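Local structure of phiAB6 tailspike (Unidentified phage, 5JS4) at residues V480-Y494 and T514-G526. The protein probably binds and cleaves the exopolysaccharide of the host bacterium Acinetobacter baumannii, working as a trimeric beta-helical tailspike of the phage. Residues are numbered along the deposited sequence; the frame is centred on the assembly and turned at random.
Sequences VTGANSCYGNSFTGY and TNNYGGVSVSAEG
The Tyr517 ring lies with one face against Cys486 CB and slides past Val480 in the opposite direction. Its CG, beside the backbone N (chi1 -80°), brings the phenol alongside Val480, where Val480 N gives Tyr517 OH a virtually straight hydrogen bond (2.9 Å, 178°). Cys486 SG, trans to its backbone N, sits oblique to the same ring, 4.2 Å from its centroid, while Val480 CG2 packs on CE2. At one end Asn484 and Asn515 trade amide oxygens for backbone N-H groups: Asn484 N to Asn515 OD1 at 2.7 Å, Asn515 N to Asn484 OD1 at 2.8 Å, with amide planes 63° apart. Strands 489-491 and 519-523 run parallel, bonded from Val520 N to Asn489 O and from Phe491 N to Val520 O (2.8 Å). Phe491 CE2 comes obliquely to the Tyr517 O and Gly518 O carbonyls, 3.8 Å from each; Asn489 OD1 accepts from Cys459 N. At the far end the Tyr494 ring edge meets Glu525 CG (CE1 to CG 3.7 Å), a water links Tyr494 OH to Glu525 OE2, and the ring stacks on His458 of a second subunit. Parallel coils stacked thus are characteristic of the right-handed beta-helix of pectate lyase-like tailspikes.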
loop_
_atom_site.group_PDB
_atom_site.type_symbol
_atom_site.label_atom_id
_atom_site.label_comp_id
_atom_site.label_asym_id
_atom_site.label_seq_id
_atom_site.Cartn_x
_atom_site.Cartn_y
_atom_site.Cartn_z
ATOM N N VAL A 480 -17.393 12.502 4.015
ATOM C CA VAL A 480 -18.051 11.641 5.000
ATOM C C VAL A 480 -18.958 12.519 5.857
ATOM O O VAL A 480 -18.486 13.441 6.519
ATOM C CB VAL A 480 -17.031 10.890 5.881
ATOM C CG1 VAL A 480 -17.736 9.869 6.770
ATOM C CG2 VAL A 480 -15.982 10.201 5.013
ATOM N N THR A 481 -20.256 12.229 5.841
ATOM C CA THR A 481 -21.252 13.154 6.391
ATOM C C THR A 481 -21.552 12.959 7.881
ATOM O O THR A 481 -21.962 13.905 8.555
ATOM C CB THR A 481 -22.578 13.082 5.606
ATOM O OG1 THR A 481 -23.184 11.798 5.788
ATOM C CG2 THR A 481 -22.347 13.336 4.121
ATOM N N GLY A 482 -21.367 11.745 8.391
ATOM C CA GLY A 482 -21.677 11.444 9.790
ATOM C C GLY A 482 -20.665 12.026 10.766
ATOM O O GLY A 482 -19.464 12.044 10.489
ATOM N N ALA A 483 -21.150 12.496 11.913
ATOM C CA ALA A 483 -20.280 13.053 12.951
ATOM C C ALA A 483 -19.394 11.957 13.536
ATOM O O ALA A 483 -19.894 10.911 13.952
ATOM C CB ALA A 483 -21.110 13.705 14.047
ATOM N N ASN A 484 -18.081 12.200 13.556
ATOM C CA ASN A 484 -17.091 11.203 13.994
ATOM C C ASN A 484 -17.263 9.844 13.304
ATOM O O ASN A 484 -16.960 8.794 13.882
ATOM C CB ASN A 484 -17.117 11.038 15.523
ATOM C CG ASN A 484 -16.375 12.147 16.250
ATOM O OD1 ASN A 484 -15.556 12.857 15.667
ATOM N ND2 ASN A 484 -16.651 12.289 17.541
ATOM N N SER A 485 -17.733 9.872 12.058
ATOM C CA SER A 485 -18.047 8.650 11.323
ATOM C C SER A 485 -17.002 8.314 10.268
ATOM O O SER A 485 -17.196 7.395 9.478
ATOM C CB SER A 485 -19.422 8.763 10.670
ATOM O OG SER A 485 -20.425 8.968 11.649
ATOM N N CYS A 486 -15.903 9.065 10.254
ATOM C CA CYS A 486 -14.738 8.715 9.451
ATOM C C CYS A 486 -13.617 8.361 10.414
ATOM O O CYS A 486 -13.058 9.239 11.075
ATOM C CB CYS A 486 -14.326 9.869 8.542
ATOM S SG CYS A 486 -12.933 9.464 7.464
ATOM N N TYR A 487 -13.307 7.072 10.510
ATOM C CA TYR A 487 -12.346 6.595 11.498
ATOM C C TYR A 487 -11.716 5.272 11.086
ATOM O O TYR A 487 -12.286 4.516 10.298
ATOM C CB TYR A 487 -13.029 6.443 12.863
ATOM C CG TYR A 487 -14.133 5.406 12.896
ATOM C CD1 TYR A 487 -13.857 4.076 13.204
ATOM C CD2 TYR A 487 -15.453 5.755 12.629
ATOM C CE1 TYR A 487 -14.861 3.122 13.235
ATOM C CE2 TYR A 487 -16.465 4.807 12.655
ATOM C CZ TYR A 487 -16.165 3.493 12.961
ATOM O OH TYR A 487 -17.167 2.548 12.991
ATOM N N GLY A 488 -10.533 5.005 11.627
ATOM C CA GLY A 488 -9.866 3.724 11.439
ATOM C C GLY A 488 -9.251 3.515 10.068
ATOM O O GLY A 488 -8.853 2.404 9.734
ATOM N N ASN A 489 -9.133 4.586 9.287
ATOM C CA ASN A 489 -8.771 4.467 7.880
ATOM C C ASN A 489 -7.275 4.530 7.613
ATOM O O ASN A 489 -6.490 4.962 8.459
ATOM C CB ASN A 489 -9.482 5.553 7.080
ATOM C CG ASN A 489 -10.988 5.427 7.165
ATOM O OD1 ASN A 489 -11.556 4.418 6.744
ATOM N ND2 ASN A 489 -11.644 6.436 7.728
ATOM N N SER A 490 -6.905 4.076 6.421
ATOM C CA SER A 490 -5.542 4.160 5.924
ATOM C C SER A 490 -5.553 5.039 4.681
ATOM O O SER A 490 -6.065 4.633 3.640
ATOM C CB SER A 490 -5.023 2.769 5.563
ATOM O OG SER A 490 -5.048 1.897 6.677
ATOM N N PHE A 491 -5.008 6.246 4.808
ATOM C CA PHE A 491 -4.864 7.167 3.687
ATOM C C PHE A 491 -3.409 7.099 3.242
ATOM O O PHE A 491 -2.600 7.978 3.549
ATOM C CB PHE A 491 -5.251 8.586 4.107
ATOM C CG PHE A 491 -6.603 8.682 4.757
ATOM C CD1 PHE A 491 -7.760 8.412 4.032
ATOM C CD2 PHE A 491 -6.725 9.050 6.091
ATOM C CE1 PHE A 491 -9.009 8.503 4.629
ATOM C CE2 PHE A 491 -7.970 9.152 6.687
ATOM C CZ PHE A 491 -9.113 8.874 5.956
ATOM N N THR A 492 -3.074 6.032 2.524
ATOM C CA THR A 492 -1.675 5.664 2.326
ATOM C C THR A 492 -1.192 5.739 0.877
ATOM O O THR A 492 -0.198 5.115 0.519
ATOM C CB THR A 492 -1.405 4.270 2.921
ATOM O OG1 THR A 492 -2.333 3.327 2.375
ATOM C CG2 THR A 492 -1.563 4.313 4.429
ATOM N N GLY A 493 -1.878 6.529 0.061
ATOM C CA GLY A 493 -1.366 6.918 -1.249
ATOM C C GLY A 493 -1.415 8.426 -1.379
ATOM O O GLY A 493 -2.139 9.100 -0.643
ATOM N N TYR A 494 -0.631 8.969 -2.303
ATOM C CA TYR A 494 -0.690 10.396 -2.569
ATOM C C TYR A 494 -2.028 10.748 -3.223
ATOM O O TYR A 494 -2.503 10.033 -4.109
ATOM C CB TYR A 494 0.470 10.844 -3.461
ATOM C CG TYR A 494 0.516 12.345 -3.634
ATOM C CD1 TYR A 494 0.962 13.169 -2.606
ATOM C CD2 TYR A 494 0.088 12.944 -4.815
ATOM C CE1 TYR A 494 0.988 14.547 -2.752
ATOM C CE2 TYR A 494 0.112 14.320 -4.970
ATOM C CZ TYR A 494 0.562 15.117 -3.936
ATOM O OH TYR A 494 0.586 16.484 -4.082
ATOM N N THR A 514 -12.792 17.511 17.363
ATOM C CA THR A 514 -13.686 16.407 17.033
ATOM C C THR A 514 -13.973 16.445 15.530
ATOM O O THR A 514 -13.674 17.436 14.866
ATOM C CB THR A 514 -14.990 16.485 17.864
ATOM O OG1 THR A 514 -15.683 15.232 17.813
ATOM C CG2 THR A 514 -15.901 17.609 17.374
ATOM N N ASN A 515 -14.541 15.362 15.003
ATOM C CA ASN A 515 -14.866 15.248 13.575
ATOM C C ASN A 515 -13.655 15.294 12.640
ATOM O O ASN A 515 -13.767 15.737 11.499
ATOM C CB ASN A 515 -15.897 16.313 13.147
ATOM C CG ASN A 515 -17.296 16.009 13.640
ATOM O OD1 ASN A 515 -17.684 14.848 13.763
ATOM N ND2 ASN A 515 -18.073 17.057 13.910
ATOM N N ASN A 516 -12.500 14.830 13.107
ATOM C CA ASN A 516 -11.390 14.581 12.191
ATOM C C ASN A 516 -11.730 13.391 11.315
ATOM O O ASN A 516 -12.493 12.511 11.720
ATOM C CB ASN A 516 -10.100 14.270 12.942
ATOM C CG ASN A 516 -9.635 15.418 13.805
ATOM O OD1 ASN A 516 -9.348 16.508 13.308
ATOM N ND2 ASN A 516 -9.547 15.181 15.107
ATOM N N TYR A 517 -11.170 13.369 10.114
ATOM C CA TYR A 517 -11.197 12.163 9.298
ATOM C C TYR A 517 -10.120 11.250 9.872
ATOM O O TYR A 517 -8.931 11.406 9.590
ATOM C CB TYR A 517 -10.950 12.480 7.823
ATOM C CG TYR A 517 -12.169 12.995 7.074
ATOM C CD1 TYR A 517 -13.105 13.827 7.691
ATOM C CD2 TYR A 517 -12.370 12.669 5.736
ATOM C CE1 TYR A 517 -14.207 14.301 7.000
ATOM C CE2 TYR A 517 -13.468 13.142 5.041
ATOM C CZ TYR A 517 -14.383 13.955 5.677
ATOM O OH TYR A 517 -15.476 14.435 4.992
ATOM N N GLY A 518 -10.552 10.320 10.714
ATOM C CA GLY A 518 -9.645 9.503 11.501
ATOM C C GLY A 518 -8.902 8.467 10.688
ATOM O O GLY A 518 -9.491 7.758 9.863
ATOM N N GLY A 519 -7.601 8.376 10.932
ATOM C CA GLY A 519 -6.774 7.363 10.309
ATOM C C GLY A 519 -5.307 7.722 10.278
ATOM O O GLY A 519 -4.881 8.758 10.796
ATOM N N VAL A 520 -4.537 6.827 9.675
ATOM C CA VAL A 520 -3.134 7.067 9.397
ATOM C C VAL A 520 -3.050 7.627 7.983
ATOM O O VAL A 520 -3.782 7.188 7.096
ATOM C CB VAL A 520 -2.293 5.774 9.558
ATOM C CG1 VAL A 520 -2.696 4.697 8.555
ATOM C CG2 VAL A 520 -0.807 6.076 9.446
ATOM N N SER A 521 -2.179 8.613 7.785
ATOM C CA SER A 521 -1.971 9.210 6.475
ATOM C C SER A 521 -0.481 9.148 6.161
ATOM O O SER A 521 0.338 9.627 6.941
ATOM C CB SER A 521 -2.478 10.652 6.456
ATOM O OG SER A 521 -2.537 11.162 5.134
ATOM N N VAL A 522 -0.143 8.528 5.033
ATOM C CA VAL A 522 1.249 8.348 4.626
ATOM C C VAL A 522 1.410 8.756 3.171
ATOM O O VAL A 522 0.776 8.184 2.288
ATOM C CB VAL A 522 1.697 6.879 4.778
ATOM C CG1 VAL A 522 3.148 6.697 4.331
ATOM C CG2 VAL A 522 1.515 6.413 6.214
ATOM N N SER A 523 2.254 9.754 2.939
ATOM C CA SER A 523 2.640 10.155 1.593
ATOM C C SER A 523 3.902 10.992 1.693
ATOM O O SER A 523 4.413 11.227 2.785
ATOM C CB SER A 523 1.533 10.973 0.924
ATOM O OG SER A 523 1.523 12.300 1.413
ATOM N N ALA A 524 4.385 11.472 0.554
ATOM C CA ALA A 524 5.530 12.374 0.546
ATOM C C ALA A 524 5.260 13.674 1.308
ATOM O O ALA A 524 6.200 14.379 1.665
ATOM C CB ALA A 524 5.947 12.676 -0.880
ATOM N N GLU A 525 3.982 13.983 1.545
ATOM C CA GLU A 525 3.580 15.164 2.317
ATOM C C GLU A 525 3.837 15.004 3.813
ATOM O O GLU A 525 3.914 15.991 4.539
ATOM C CB GLU A 525 2.087 15.458 2.130
ATOM C CG GLU A 525 1.642 15.710 0.700
ATOM C CD GLU A 525 0.161 16.034 0.609
ATOM O OE1 GLU A 525 -0.659 15.277 1.173
ATOM O OE2 GLU A 525 -0.189 17.046 -0.031
ATOM N N GLY A 526 3.940 13.762 4.280
ATOM C CA GLY A 526 4.127 13.499 5.699
ATOM C C GLY A 526 3.579 12.157 6.133
ATOM O O GLY A 526 2.854 11.488 5.390
HETATM O O HOH W 1 -15.176 11.717 11.458
HETATM O O HOH W 2 2.081 6.819 0.311
HETATM O O HOH W 3 1.474 18.006 -2.053
#